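Local coordinates for polymerase cofactor VP35 (Reston ebolavirus, PDB 3L2A), which acts as a viral polymerase cofactor, probably binds RNA, and carries an interferon inhibitory domain that helps the virus evade host antiviral defence, at residues T47-A50 and E51-S55; P62-A65 and L66-T70; K11-K14 and E15-D19; Q30-Q33 and V34-I38; K71-P74 and I75-D78. All coordinates share one frame; numbering follows the deposited sequence. Where two conformers were deposited one is given.

Overall arrangement
From the N terminus come five local contacts, each joining residues a few positions apart on a continuous stretch, so they enclose no long loop and neither nest nor cross. Interaction 3 lies on helix 10-19, interaction 4 on helix 27-41, interaction 1 on helix 45-57 and interaction 2 on helix 62-72; interaction 5 follows as that last helix ends and turns into the short helix 75-78. The helices pack together as the helical part of the domain: Leu66 of interaction 2 meets Val32 and Met17, and Ile48 of interaction 1 meets Ile35 and Met17. Phe76 of interaction 5 reaches interactions 1, 2 and 4, whereas interactions 3 and 5 do not touch.

Interaction 1. Residues T47-A50 and E51-S55; sequences TIHA and EFQAS. With ACY (acetic acid), chain C.
Thr47, Ile48, His49 and Ala50 each lend a carbonyl to the residue four places on, the backbone bonding of an alpha helix. The straightest of these bonds runs from Gln53 N to His49 O at 2.9 Å, with 170° at the hydrogen. Ser55 adds a side-chain bond one turn further: its OG donates to Glu51 O over 3.1 Å, while Ser55 N reaches the same oxygen from the opposite face of the carbonyl plane. A small hydroxyl residue suits this buried place because its hydroxyl can bond within its own helix.

Looser contacts join the side chains. His49 carries its ring anti to the backbone N (chi1 -179°), which leans it along the helix until NE2 lies 4.0 Å from Gln53 CG. The acetate, probably from the crystallisation liquor, sits beside this pair; His49 NE2 donates to its OXT at 3.0 Å, nearly straight at 166°. Gln53 CG also lies against the acetate, whose exact placement is partly doubtful.

Apolar Ile48 and Phe52 turn inward: Ile48 rests on Leu13 and Met17 of helix 10-19, and Phe52 on Ala65 and Ile69 of helix 62-72, wedging helix 45-57 against both.

Interaction 2. Residues P62-A65 and L66-T70; sequences PQCA and LIQIT
Cys64 O receives the shortest backbone bond that passes from 62-65 to 66-70, from Gln68 N at 2.8 Å, the donor lying nearly along the C=O axis. Gln68 CG comes up to the same oxygen at 3.2 Å. This places the methylene beside the thiol, and Cys64 SG, held anti to its own backbone N (chi1 -179°), touches Gln68 CG at 4.1 Å. The Gln68 chain then bends at chi2 (-61°), and its OE1 is taken by Lys71 NZ, so its polar end is tied to the next turn of the helix.

Equivalent backbone bonds run from Leu66 to Pro62, Ile67 to Gln63 and Ile69 to Ala65. Pro62 suits the first turn, where its lack of an N-H costs no helical bond and its carbonyl can still accept from Leu66 N. In that turn Ser61 OG is hydrogen-bonded to Cys64 N. At the other end Thr70 OG1 donates to Ile67 O over 2.6 Å, in the carbonyl plane and on a lone pair, which satisfies a buried hydroxyl.

Ala65 is small where helix 45-57 comes close, with Ser55 against it, while the branched Leu66 fills the space towards Leu31, Val32 and Ile35. Such an amphipathic helix, bearing on several partners at once, is characteristic of a helical bundle, here the helical part of the VP35 interferon inhibitory domain.

Interaction 3. Residues K11-K14 and E15-D19; sequences KDLK and EIMYD
Lys14 sets its CE over one face of the Tyr18 ring, a CH-pi contact in which CE stands 3.9 Å from the ring centroid, offset toward the rim. The lysine can do this because its chain is extended, with CG anti to the backbone N (chi1 178°), carrying CE along the helix to the next turn; nearest of all is Tyr18 CZ, at 3.5 Å from Lys14 CE. A long methylene chain suits this partly exposed place: it can cover an aromatic face while its ammonium group remains beyond the ring.

On another side Lys11 and Glu15 make a salt bridge, long at 3.6 Å between NZ and OE2. The bend at the last torsion of Lys11 leaves NZ about as near to OE2 as CE is, so the bridge is a loose one. Asp12 OD1 lies equally far from Glu15 OE1, so the lysine probably offsets some of the repulsion between the two acids.

All these pairs are spaced three or four residues apart, the one-turn spacing of an amphipathic alpha helix, with charges outside and Leu13 and Met17 inside. Met17 CE meets Leu13 CG at 4.0 Å, the unbranched thioether reaching back over the leucine.

Further out, Leu45 of helix 45-57 bears on Leu13, and Leu66 of helix 62-72 on Met17. The Tyr18 ring is steadied by an edge-to-face contact with His29 and by a weak hydrogen bond between its OH and Gln33 NE2 of helix 27-41.

Interaction 4. Residues Q30-Q33 and V34-I38; sequences QLVQ and VICKI
Leu31 and Ile35 form the tight side of this helical turn, with Leu31 CG only 3.7 Å from Ile35 CD1. The leucine leans along the helix because CG is anti to its backbone N (chi1 -174°), while the isoleucine sends CG1 back beside its own N; the two branches thus converge. Next to them Val32 CG1 touches Cys36 SG at 4.2 Å, a small sulfur fitting where helix 10-19 brings Leu13 close. Beneath the side chains the backbone bonds are short and regular, as in Ile35 N to Leu31 O at 2.8 Å.

Gln30 and Lys37 make up the looser, polar side. Gln30 crosses Val34, the buried residue at the border, at about a right angle, and of the glutamine side chain OE1 comes nearest Val34 CG2, at 4.0 Å. That oxygen is hydrogen-bonded to a glycerol, probably from the crystallisation liquor. Exposed Lys37 leads its chain away from 30-33 and pairs with Asp41 in a salt bridge.

Val34 also meets Pro82 of a loop and Val114 of strand 113-118, and Thr70 of helix 62-72 packs on Leu31. Helix 27-41 is accordingly a central helix of the bundle, with one flank joined to the beta sheet of the VP35 domain.

Interaction 5. Residues K71-P74 and I75-D78; sequences KRVP and IFQD
Val73 O accepts from Phe76 N at 3.1 Å and Pro74 O from Gln77 N at 2.9 Å, two bonds of three-residue spacing that wind 75-78 into a tight helical turn once Val73 (psi 115°) has left helix 62-72. Gln77 N stands well above the plane of the Pro74 carbonyl, and a weak bond from Asp78 N reaches the same oxygen. Proline suits the start of this turn: its ring already holds phi near the helical value, and its missing N-H is not needed there.

Val73 is the centre of the side-chain packing. Its CB meets the Phe76 ring at CD2, 3.9 Å away, and its CG1 touches Ile75 CG2 at 4.0 Å. Ile75 keeps CG1 anti to the backbone N (chi1 -164°), which forces CG2 into the crowded position between N and the carbonyl carbon. From there CG2 lies over one face of the neighbouring Phe76 ring, 3.6 Å above its plane and offset toward the rim. Branched and aromatic residues thus fill the inner side of the turn, while exposed Gln77 and Asp78 occupy its outer side.

Ile75 also packs on Ile38, and Phe76 packs on Ile35 and Ile38 of helix 27-41 and Ile48 of helix 45-57. The arrangement is a helix break at Val73-Pro74 followed by a single short helical turn that closes one end of the helical bundle.

Interaction 1. Residues T47-A50 and E51-S55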
loop_
_atom_site.group_PDB
_atom_site.type_symbol
_atom_site.label_atom_id
_atom_site.label_comp_id
_atom_site.label_asym_id
_atom_site.label_seq_id
_atom_site.Cartn_x
_atom_site.Cartn_y
_atom_site.Cartn_z
ATOM N N THR A 47 -12.319 1.670 9.164
ATOM C CA THR A 47 -12.114 3.053 8.716
ATOM C C THR A 47 -11.558 3.084 7.284
ATOM O O THR A 47 -12.021 3.833 6.438
ATOM C CB THR A 47 -11.144 3.750 9.668
ATOM O OG1 THR A 47 -11.721 3.788 10.990
ATOM C CG2 THR A 47 -10.875 5.178 9.235
ATOM N N ILE A 48 -10.545 2.268 7.044
ATOM C CA ILE A 48 -9.942 2.160 5.703
ATOM C C ILE A 48 -10.985 1.703 4.657
ATOM O O ILE A 48 -11.096 2.261 3.579
ATOM C CB ILE A 48 -8.761 1.194 5.781
ATOM C CG1 ILE A 48 -7.628 1.832 6.586
ATOM C CG2 ILE A 48 -8.284 0.794 4.375
ATOM C CD1 ILE A 48 -6.526 0.807 7.031
ATOM N N HIS A 49 -11.774 0.707 5.021
ATOM C CA HIS A 49 -12.820 0.192 4.141
ATOM C C HIS A 49 -13.832 1.289 3.821
ATOM O O HIS A 49 -14.244 1.435 2.676
ATOM C CB HIS A 49 -13.459 -1.043 4.795
ATOM C CG HIS A 49 -14.548 -1.680 3.979
ATOM N ND1 HIS A 49 -15.643 -2.284 4.561
ATOM C CD2 HIS A 49 -14.693 -1.845 2.642
ATOM C CE1 HIS A 49 -16.430 -2.773 3.617
ATOM N NE2 HIS A 49 -15.885 -2.507 2.442
ATOM N N ALA A 50 -14.197 2.068 4.838
ATOM C CA ALA A 50 -15.183 3.154 4.678
ATOM C C ALA A 50 -14.654 4.187 3.698
ATOM O O ALA A 50 -15.362 4.665 2.834
ATOM C CB ALA A 50 -15.448 3.816 6.033
ATOM N N GLU A 51 -13.388 4.552 3.876
ATOM C CA GLU A 51 -12.777 5.547 2.978
ATOM C C GLU A 51 -12.639 5.015 1.545
ATOM O O GLU A 51 -12.812 5.758 0.560
ATOM C CB GLU A 51 -11.429 5.956 3.554
ATOM C CG GLU A 51 -11.605 6.828 4.771
ATOM C CD GLU A 51 -12.102 8.216 4.433
ATOM O OE1 GLU A 51 -12.237 8.544 3.231
ATOM O OE2 GLU A 51 -12.350 8.983 5.383
ATOM N N PHE A 52 -12.309 3.737 1.428
ATOM C CA PHE A 52 -12.209 3.094 0.109
ATOM C C PHE A 52 -13.562 3.205 -0.584
ATOM O O PHE A 52 -13.662 3.646 -1.715
ATOM C CB PHE A 52 -11.809 1.630 0.257
ATOM C CG PHE A 52 -11.525 0.946 -1.053
ATOM C CD1 PHE A 52 -10.416 1.333 -1.810
ATOM C CD2 PHE A 52 -12.346 -0.085 -1.519
ATOM C CE1 PHE A 52 -10.121 0.686 -3.028
ATOM C CE2 PHE A 52 -12.067 -0.734 -2.733
ATOM C CZ PHE A 52 -10.942 -0.357 -3.479
ATOM N N GLN A 53 -14.623 2.785 0.099
ATOM C CA GLN A 53 -15.959 2.843 -0.477
ATOM C C GLN A 53 -16.385 4.264 -0.841
ATOM O O GLN A 53 -17.010 4.490 -1.891
ATOM C CB GLN A 53 -16.958 2.314 0.542
ATOM C CG GLN A 53 -17.105 0.823 0.596
ATOM C CD GLN A 53 -18.520 0.437 1.135
ATOM O OE1 GLN A 53 -18.933 0.934 2.156
ATOM N NE2 GLN A 53 -19.253 -0.404 0.402
ATOM N N ALA A 54 -16.105 5.211 0.049
ATOM C CA ALA A 54 -16.514 6.594 -0.166
ATOM C C ALA A 54 -15.788 7.168 -1.369
ATOM O O ALA A 54 -16.368 7.947 -2.111
ATOM C CB ALA A 54 -16.264 7.433 1.060
ATOM N N SER A 55 -14.528 6.774 -1.573
ATOM C CA SER A 55 -13.772 7.302 -2.711
ATOM C C SER A 55 -14.283 6.744 -4.011
ATOM O O SER A 55 -14.404 7.474 -5.007
ATOM C CB SER A 55 -12.274 7.027 -2.543
ATOM O OG SER A 55 -11.776 7.803 -1.465
HETATM C C ACY C . -16.042 -2.011 -0.791
HETATM O O ACY C . -15.089 -1.628 -0.087
HETATM O OXT ACY C . -16.960 -2.751 -0.354
HETATM C CH3 ACY C . -16.026 -1.526 -2.215
#

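Interaction 2. Residues P62-A65 and L66-T70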
loop_
_atom_site.group_PDB
_atom_site.type_symbol
_atom_site.label_atom_id
_atom_site.label_comp_id
_atom_site.label_asym_id
_atom_site.label_seq_id
_atom_site.Cartn_x
_atom_site.Cartn_y
_atom_site.Cartn_z
ATOM N N PRO A 62 -9.975 2.716 -8.351
ATOM C CA PRO A 62 -9.530 2.057 -7.123
ATOM C C PRO A 62 -8.124 2.458 -6.726
ATOM O O PRO A 62 -7.839 2.587 -5.544
ATOM C CB PRO A 62 -9.573 0.580 -7.488
ATOM C CG PRO A 62 -10.667 0.520 -8.548
ATOM C CD PRO A 62 -10.399 1.739 -9.385
ATOM N N GLN A 63 -7.272 2.735 -7.716
ATOM C CA GLN A 63 -5.921 3.183 -7.449
ATOM C C GLN A 63 -5.908 4.567 -6.770
ATOM O O GLN A 63 -5.168 4.795 -5.787
ATOM C CB GLN A 63 -5.146 3.213 -8.767
ATOM C CG GLN A 63 -4.971 1.826 -9.411
ATOM C CD GLN A 63 -6.001 1.550 -10.482
ATOM O OE1 GLN A 63 -7.169 1.970 -10.383
ATOM N NE2 GLN A 63 -5.575 0.871 -11.534
ATOM N N CYS A 64 -6.745 5.471 -7.272
ATOM C CA CYS A 64 -6.904 6.766 -6.654
ATOM C C CYS A 64 -7.452 6.621 -5.246
ATOM O O CYS A 64 -6.975 7.306 -4.332
ATOM C CB CYS A 64 -7.793 7.667 -7.507
ATOM S SG CYS A 64 -7.995 9.311 -6.804
ATOM N N ALA A 65 -8.428 5.719 -5.064
ATOM C CA ALA A 65 -9.009 5.465 -3.734
ATOM C C ALA A 65 -7.932 5.053 -2.715
ATOM O O ALA A 65 -7.928 5.508 -1.562
ATOM C CB ALA A 65 -10.143 4.408 -3.843
ATOM N N LEU A 66 -6.977 4.230 -3.160
ATOM C CA LEU A 66 -5.885 3.806 -2.287
ATOM C C LEU A 66 -4.967 4.962 -1.958
ATOM O O LEU A 66 -4.522 5.105 -0.820
ATOM C CB LEU A 66 -5.110 2.678 -2.940
ATOM C CG LEU A 66 -5.871 1.348 -3.086
ATOM C CD1 LEU A 66 -5.091 0.427 -4.002
ATOM C CD2 LEU A 66 -6.092 0.680 -1.706
ATOM N N ILE A 67 -4.650 5.782 -2.953
ATOM C CA ILE A 67 -3.874 6.992 -2.654
ATOM C C ILE A 67 -4.593 7.862 -1.618
ATOM O O ILE A 67 -3.994 8.336 -0.655
ATOM C CB ILE A 67 -3.587 7.800 -3.940
ATOM C CG1 ILE A 67 -2.642 7.013 -4.856
ATOM C CG2 ILE A 67 -3.007 9.197 -3.608
ATOM C CD1 ILE A 67 -2.425 7.672 -6.228
ATOM N N GLN A 68 -5.899 8.036 -1.799
ATOM C CA GLN A 68 -6.656 8.884 -0.893
ATOM C C GLN A 68 -6.655 8.333 0.528
ATOM O O GLN A 68 -6.567 9.103 1.489
ATOM C CB GLN A 68 -8.063 9.120 -1.446
ATOM C CG GLN A 68 -8.062 9.895 -2.779
ATOM C CD GLN A 68 -7.453 11.291 -2.722
ATOM O OE1 GLN A 68 -6.230 11.464 -2.743
ATOM N NE2 GLN A 68 -8.311 12.304 -2.736
ATOM N N ILE A 69 -6.737 7.012 0.667
ATOM C CA ILE A 69 -6.619 6.377 1.995
ATOM C C ILE A 69 -5.348 6.826 2.678
ATOM O O ILE A 69 -5.374 7.231 3.852
ATOM C CB ILE A 69 -6.703 4.826 1.936
ATOM C CG1 ILE A 69 -8.141 4.386 1.604
ATOM C CG2 ILE A 69 -6.178 4.183 3.258
ATOM C CD1 ILE A 69 -8.272 2.939 1.022
ATOM N N THR A 70 -4.240 6.796 1.955
ATOM C CA THR A 70 -2.925 7.126 2.568
ATOM C C THR A 70 -2.863 8.578 3.034
ATOM O O THR A 70 -2.167 8.893 4.000
ATOM C CB THR A 70 -1.740 6.817 1.656
ATOM O OG1 THR A 70 -1.713 7.701 0.526
ATOM C CG2 THR A 70 -1.787 5.343 1.193
#

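Interaction 3. Residues K11-K14 and E15-D19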
loop_
_atom_site.group_PDB
_atom_site.type_symbol
_atom_site.label_atom_id
_atom_site.label_comp_id
_atom_site.label_asym_id
_atom_site.label_seq_id
_atom_site.Cartn_x
_atom_site.Cartn_y
_atom_site.Cartn_z
ATOM N N LYS A 11 -8.205 -10.177 5.506
ATOM C CA LYS A 11 -8.262 -11.066 4.342
ATOM C C LYS A 11 -9.368 -10.596 3.393
ATOM O O LYS A 11 -9.156 -10.497 2.192
ATOM C CB LYS A 11 -8.512 -12.512 4.803
ATOM C CG LYS A 11 -8.637 -13.529 3.679
ATOM C CD LYS A 11 -9.072 -14.900 4.216
ATOM C CE LYS A 11 -9.346 -15.860 3.076
ATOM N NZ LYS A 11 -8.108 -16.113 2.250
ATOM N N ASP A 12 -10.547 -10.307 3.942
ATOM C CA ASP A 12 -11.676 -9.892 3.099
ATOM C C ASP A 12 -11.483 -8.508 2.483
ATOM O O ASP A 12 -11.876 -8.272 1.321
ATOM C CB ASP A 12 -12.998 -9.977 3.872
ATOM C CG ASP A 12 -13.454 -11.412 4.089
ATOM O OD1 ASP A 12 -12.792 -12.357 3.577
ATOM O OD2 ASP A 12 -14.495 -11.598 4.754
ATOM N N LEU A 13 -10.880 -7.583 3.236
ATOM C CA LEU A 13 -10.584 -6.264 2.659
ATOM C C LEU A 13 -9.579 -6.335 1.512
ATOM O O LEU A 13 -9.759 -5.682 0.480
ATOM C CB LEU A 13 -10.130 -5.277 3.744
ATOM C CG LEU A 13 -9.972 -3.852 3.249
ATOM C CD1 LEU A 13 -11.276 -3.267 2.695
ATOM C CD2 LEU A 13 -9.458 -3.042 4.430
ATOM N N LYS A 14 -8.516 -7.125 1.689
ATOM C CA LYS A 14 -7.540 -7.358 0.622
ATOM C C LYS A 14 -8.255 -7.874 -0.628
ATOM O O LYS A 14 -8.010 -7.405 -1.740
ATOM C CB LYS A 14 -6.469 -8.331 1.087
ATOM C CG LYS A 14 -5.440 -8.650 -0.002
ATOM C CD LYS A 14 -4.523 -9.761 0.412
ATOM C CE LYS A 14 -3.683 -10.213 -0.764
ATOM N NZ LYS A 14 -2.494 -10.984 -0.297
ATOM N N GLU A 15 -9.166 -8.834 -0.445
ATOM C CA GLU A 15 -9.871 -9.443 -1.563
ATOM C C GLU A 15 -10.732 -8.433 -2.286
ATOM O O GLU A 15 -10.694 -8.366 -3.517
ATOM C CB GLU A 15 -10.703 -10.629 -1.074
ATOM C CG GLU A 15 -9.848 -11.813 -0.666
ATOM C CD GLU A 15 -10.677 -12.984 -0.112
ATOM O OE1 GLU A 15 -11.907 -12.816 0.067
ATOM O OE2 GLU A 15 -10.090 -14.075 0.122
ATOM N N ILE A 16 -11.476 -7.609 -1.542
ATOM C CA ILE A 16 -12.259 -6.520 -2.155
ATOM C C ILE A 16 -11.360 -5.571 -2.970
ATOM O O ILE A 16 -11.697 -5.167 -4.093
ATOM C CB ILE A 16 -13.020 -5.698 -1.079
ATOM C CG1 ILE A 16 -14.209 -6.515 -0.547
ATOM C CG2 ILE A 16 -13.500 -4.347 -1.627
ATOM C CD1 ILE A 16 -14.859 -5.917 0.692
ATOM N N MET A 17 -10.230 -5.193 -2.388
ATOM C CA MET A 17 -9.347 -4.226 -3.064
ATOM C C MET A 17 -8.694 -4.861 -4.301
ATOM O O MET A 17 -8.562 -4.212 -5.358
ATOM C CB MET A 17 -8.309 -3.668 -2.088
ATOM C CG MET A 17 -8.950 -2.786 -1.018
ATOM S SD MET A 17 -7.697 -2.266 0.155
ATOM C CE MET A 17 -8.569 -0.923 0.981
ATOM N N TYR A 18 -8.276 -6.126 -4.187
ATOM C CA TYR A 18 -7.699 -6.846 -5.339
ATOM C C TYR A 18 -8.705 -7.058 -6.463
ATOM O O TYR A 18 -8.339 -7.095 -7.642
ATOM C CB TYR A 18 -7.137 -8.207 -4.922
ATOM C CG TYR A 18 -5.691 -8.247 -4.489
ATOM C CD1 TYR A 18 -5.114 -7.202 -3.788
ATOM C CD2 TYR A 18 -4.902 -9.372 -4.757
ATOM C CE1 TYR A 18 -3.790 -7.256 -3.363
ATOM C CE2 TYR A 18 -3.569 -9.434 -4.343
ATOM C CZ TYR A 18 -3.020 -8.366 -3.649
ATOM O OH TYR A 18 -1.714 -8.428 -3.208
ATOM N N ASP A 19 -9.978 -7.179 -6.107
ATOM C CA ASP A 19 -11.053 -7.468 -7.063
ATOM C C ASP A 19 -11.162 -6.395 -8.139
ATOM O O ASP A 19 -11.583 -6.671 -9.260
ATOM C CB ASP A 19 -12.402 -7.598 -6.317
ATOM C CG ASP A 19 -12.670 -9.011 -5.808
ATOM O OD1 ASP A 19 -11.913 -9.954 -6.123
ATOM O OD2 ASP A 19 -13.665 -9.180 -5.066
#

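Interaction 4. Residues Q30-Q33 and V34-I38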
loop_
_atom_site.group_PDB
_atom_site.type_symbol
_atom_site.label_atom_id
_atom_site.label_comp_id
_atom_site.label_asym_id
_atom_site.label_seq_id
_atom_site.Cartn_x
_atom_site.Cartn_y
_atom_site.Cartn_z
ATOM N N GLN A 30 0.851 -4.136 -3.967
ATOM C CA GLN A 30 1.733 -4.032 -2.801
ATOM C C GLN A 30 1.153 -3.041 -1.787
ATOM O O GLN A 30 1.158 -3.301 -0.561
ATOM C CB GLN A 30 3.159 -3.640 -3.195
ATOM C CG GLN A 30 4.114 -3.656 -2.019
ATOM C CD GLN A 30 4.281 -5.035 -1.408
ATOM O OE1 GLN A 30 3.951 -5.255 -0.232
ATOM N NE2 GLN A 30 4.775 -5.972 -2.200
ATOM N N LEU A 31 0.617 -1.926 -2.297
ATOM C CA LEU A 31 -0.028 -0.931 -1.417
ATOM C C LEU A 31 -1.209 -1.488 -0.648
ATOM O O LEU A 31 -1.352 -1.180 0.534
ATOM C CB LEU A 31 -0.405 0.331 -2.195
ATOM C CG LEU A 31 -0.953 1.488 -1.346
ATOM C CD1 LEU A 31 -0.063 1.913 -0.162
ATOM C CD2 LEU A 31 -1.269 2.646 -2.250
ATOM N N VAL A 32 -2.034 -2.328 -1.289
ATOM C CA VAL A 32 -3.162 -2.976 -0.590
ATOM C C VAL A 32 -2.620 -3.796 0.581
ATOM O O VAL A 32 -3.142 -3.735 1.679
ATOM C CB VAL A 32 -3.924 -3.872 -1.557
ATOM C CG1 VAL A 32 -4.864 -4.890 -0.807
ATOM C CG2 VAL A 32 -4.734 -3.010 -2.560
ATOM N N GLN A 33 -1.551 -4.562 0.336
ATOM C CA GLN A 33 -0.977 -5.372 1.427
ATOM C C GLN A 33 -0.468 -4.519 2.591
ATOM O O GLN A 33 -0.681 -4.864 3.766
ATOM C CB GLN A 33 0.148 -6.245 0.888
ATOM C CG GLN A 33 -0.337 -7.167 -0.187
ATOM C CD GLN A 33 0.811 -7.842 -0.903
ATOM O OE1 GLN A 33 1.717 -8.380 -0.267
ATOM N NE2 GLN A 33 0.769 -7.832 -2.228
ATOM N N VAL A 34 0.185 -3.415 2.254
ATOM C CA VAL A 34 0.762 -2.494 3.238
ATOM C C VAL A 34 -0.372 -1.881 4.058
ATOM O O VAL A 34 -0.308 -1.840 5.282
ATOM C CB VAL A 34 1.606 -1.400 2.544
ATOM C CG1 VAL A 34 1.922 -0.228 3.504
ATOM C CG2 VAL A 34 2.935 -2.003 1.934
ATOM N N ILE A 35 -1.416 -1.437 3.369
ATOM C CA ILE A 35 -2.582 -0.793 4.035
ATOM C C ILE A 35 -3.297 -1.795 4.903
ATOM O O ILE A 35 -3.678 -1.485 6.047
ATOM C CB ILE A 35 -3.524 -0.222 2.958
ATOM C CG1 ILE A 35 -2.884 1.051 2.363
ATOM C CG2 ILE A 35 -4.941 0.047 3.506
ATOM C CD1 ILE A 35 -3.682 1.630 1.133
ATOM N N CYS A 36 -3.521 -3.005 4.381
ATOM C CA CYS A 36 -4.239 -3.994 5.186
ATOM C C CYS A 36 -3.456 -4.445 6.425
ATOM O O CYS A 36 -4.055 -4.690 7.469
ATOM C CB CYS A 36 -4.683 -5.204 4.363
ATOM S SG CYS A 36 -5.957 -4.792 3.211
ATOM N N LYS A 37 -2.144 -4.600 6.301
ATOM C CA LYS A 37 -1.320 -4.924 7.479
ATOM C C LYS A 37 -1.384 -3.807 8.533
ATOM O O LYS A 37 -1.605 -4.065 9.728
ATOM C CB LYS A 37 0.137 -5.174 7.057
ATOM C CG LYS A 37 0.986 -5.572 8.243
ATOM C CD LYS A 37 2.318 -6.181 7.833
ATOM C CE LYS A 37 2.894 -6.984 9.003
ATOM N NZ LYS A 37 2.836 -6.235 10.281
ATOM N N ILE A 38 -1.215 -2.559 8.097
ATOM C CA ILE A 38 -1.232 -1.441 9.041
ATOM C C ILE A 38 -2.649 -1.335 9.653
ATOM O O ILE A 38 -2.824 -1.149 10.858
ATOM C CB ILE A 38 -0.774 -0.137 8.347
ATOM C CG1 ILE A 38 0.747 -0.188 8.145
ATOM C CG2 ILE A 38 -1.180 1.071 9.185
ATOM C CD1 ILE A 38 1.240 0.767 7.060
#

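Interaction 5. Residues K71-P74 and I75-D78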
loop_
_atom_site.group_PDB
_atom_site.type_symbol
_atom_site.label_atom_id
_atom_site.label_comp_id
_atom_site.label_asym_id
_atom_site.label_seq_id
_atom_site.Cartn_x
_atom_site.Cartn_y
_atom_site.Cartn_z
ATOM N N LYS A 71 -3.641 9.425 2.372
ATOM C CA LYS A 71 -3.707 10.859 2.672
ATOM C C LYS A 71 -4.750 11.232 3.738
ATOM O O LYS A 71 -4.579 12.214 4.477
ATOM C CB LYS A 71 -4.011 11.616 1.372
ATOM C CG LYS A 71 -2.828 11.594 0.391
ATOM C CD LYS A 71 -3.248 11.928 -1.039
ATOM C CE LYS A 71 -3.816 13.327 -1.188
ATOM N NZ LYS A 71 -4.413 13.494 -2.569
ATOM N N ARG A 72 -5.836 10.476 3.810
ATOM C CA ARG A 72 -6.935 10.870 4.687
ATOM C C ARG A 72 -6.792 10.266 6.079
ATOM O O ARG A 72 -7.067 10.932 7.074
ATOM C CB ARG A 72 -8.285 10.509 4.068
ATOM C CG ARG A 72 -8.564 11.253 2.775
ATOM C CD ARG A 72 -9.942 10.949 2.217
ATOM N NE ARG A 72 -10.109 11.581 0.909
ATOM C CZ ARG A 72 -10.936 11.160 -0.041
ATOM N NH1 ARG A 72 -11.708 10.097 0.145
ATOM N NH2 ARG A 72 -10.995 11.822 -1.185
ATOM N N VAL A 73 -6.342 9.014 6.135
ATOM C CA VAL A 73 -6.387 8.240 7.364
ATOM C C VAL A 73 -5.095 8.472 8.148
ATOM O O VAL A 73 -4.022 8.111 7.657
ATOM C CB VAL A 73 -6.623 6.736 7.063
ATOM C CG1 VAL A 73 -6.751 5.951 8.350
ATOM C CG2 VAL A 73 -7.890 6.536 6.192
ATOM N N PRO A 74 -5.182 9.092 9.348
ATOM C CA PRO A 74 -3.997 9.528 10.087
ATOM C C PRO A 74 -2.893 8.528 10.312
ATOM O O PRO A 74 -1.718 8.936 10.396
ATOM C CB PRO A 74 -4.572 9.928 11.455
ATOM C CG PRO A 74 -5.880 10.440 11.159
ATOM C CD PRO A 74 -6.421 9.534 10.037
ATOM N N ILE A 75 -3.239 7.249 10.457
ATOM C CA ILE A 75 -2.225 6.215 10.741
ATOM C C ILE A 75 -1.108 6.186 9.702
ATOM O O ILE A 75 0.016 5.847 10.033
ATOM C CB ILE A 75 -2.847 4.782 10.895
ATOM C CG1 ILE A 75 -1.867 3.812 11.570
ATOM C CG2 ILE A 75 -3.381 4.215 9.560
ATOM C CD1 ILE A 75 -1.592 4.152 13.017
ATOM N N PHE A 76 -1.415 6.583 8.470
ATOM C CA PHE A 76 -0.442 6.527 7.376
ATOM C C PHE A 76 0.539 7.670 7.398
ATOM O O PHE A 76 1.509 7.668 6.657
ATOM C CB PHE A 76 -1.142 6.344 6.018
ATOM C CG PHE A 76 -1.882 5.061 5.941
ATOM C CD1 PHE A 76 -1.183 3.859 5.879
ATOM C CD2 PHE A 76 -3.283 5.038 5.988
ATOM C CE1 PHE A 76 -1.852 2.645 5.832
ATOM C CE2 PHE A 76 -3.957 3.822 5.951
ATOM C CZ PHE A 76 -3.255 2.639 5.873
ATOM N N GLN A 77 0.298 8.609 8.306
ATOM C CA GLN A 77 1.274 9.621 8.663
ATOM C C GLN A 77 2.055 9.203 9.919
ATOM O O GLN A 77 3.193 9.622 10.103
ATOM C CB GLN A 77 0.579 10.976 8.854
ATOM C CG GLN A 77 0.214 11.622 7.531
ATOM C CD GLN A 77 -0.981 12.530 7.640
ATOM O OE1 GLN A 77 -2.065 12.103 8.062
ATOM N NE2 GLN A 77 -0.804 13.793 7.256
ATOM N N ASP A 78 1.431 8.369 10.758
ATOM C CA ASP A 78 1.971 7.946 12.057
ATOM C C ASP A 78 3.020 6.827 11.883
ATOM O O ASP A 78 3.859 6.623 12.758
ATOM C CB ASP A 78 0.863 7.384 12.993
ATOM C CG ASP A 78 -0.260 8.406 13.383
ATOM O OD1 ASP A 78 -0.086 9.648 13.263
ATOM O OD2 ASP A 78 -1.337 7.924 13.857
#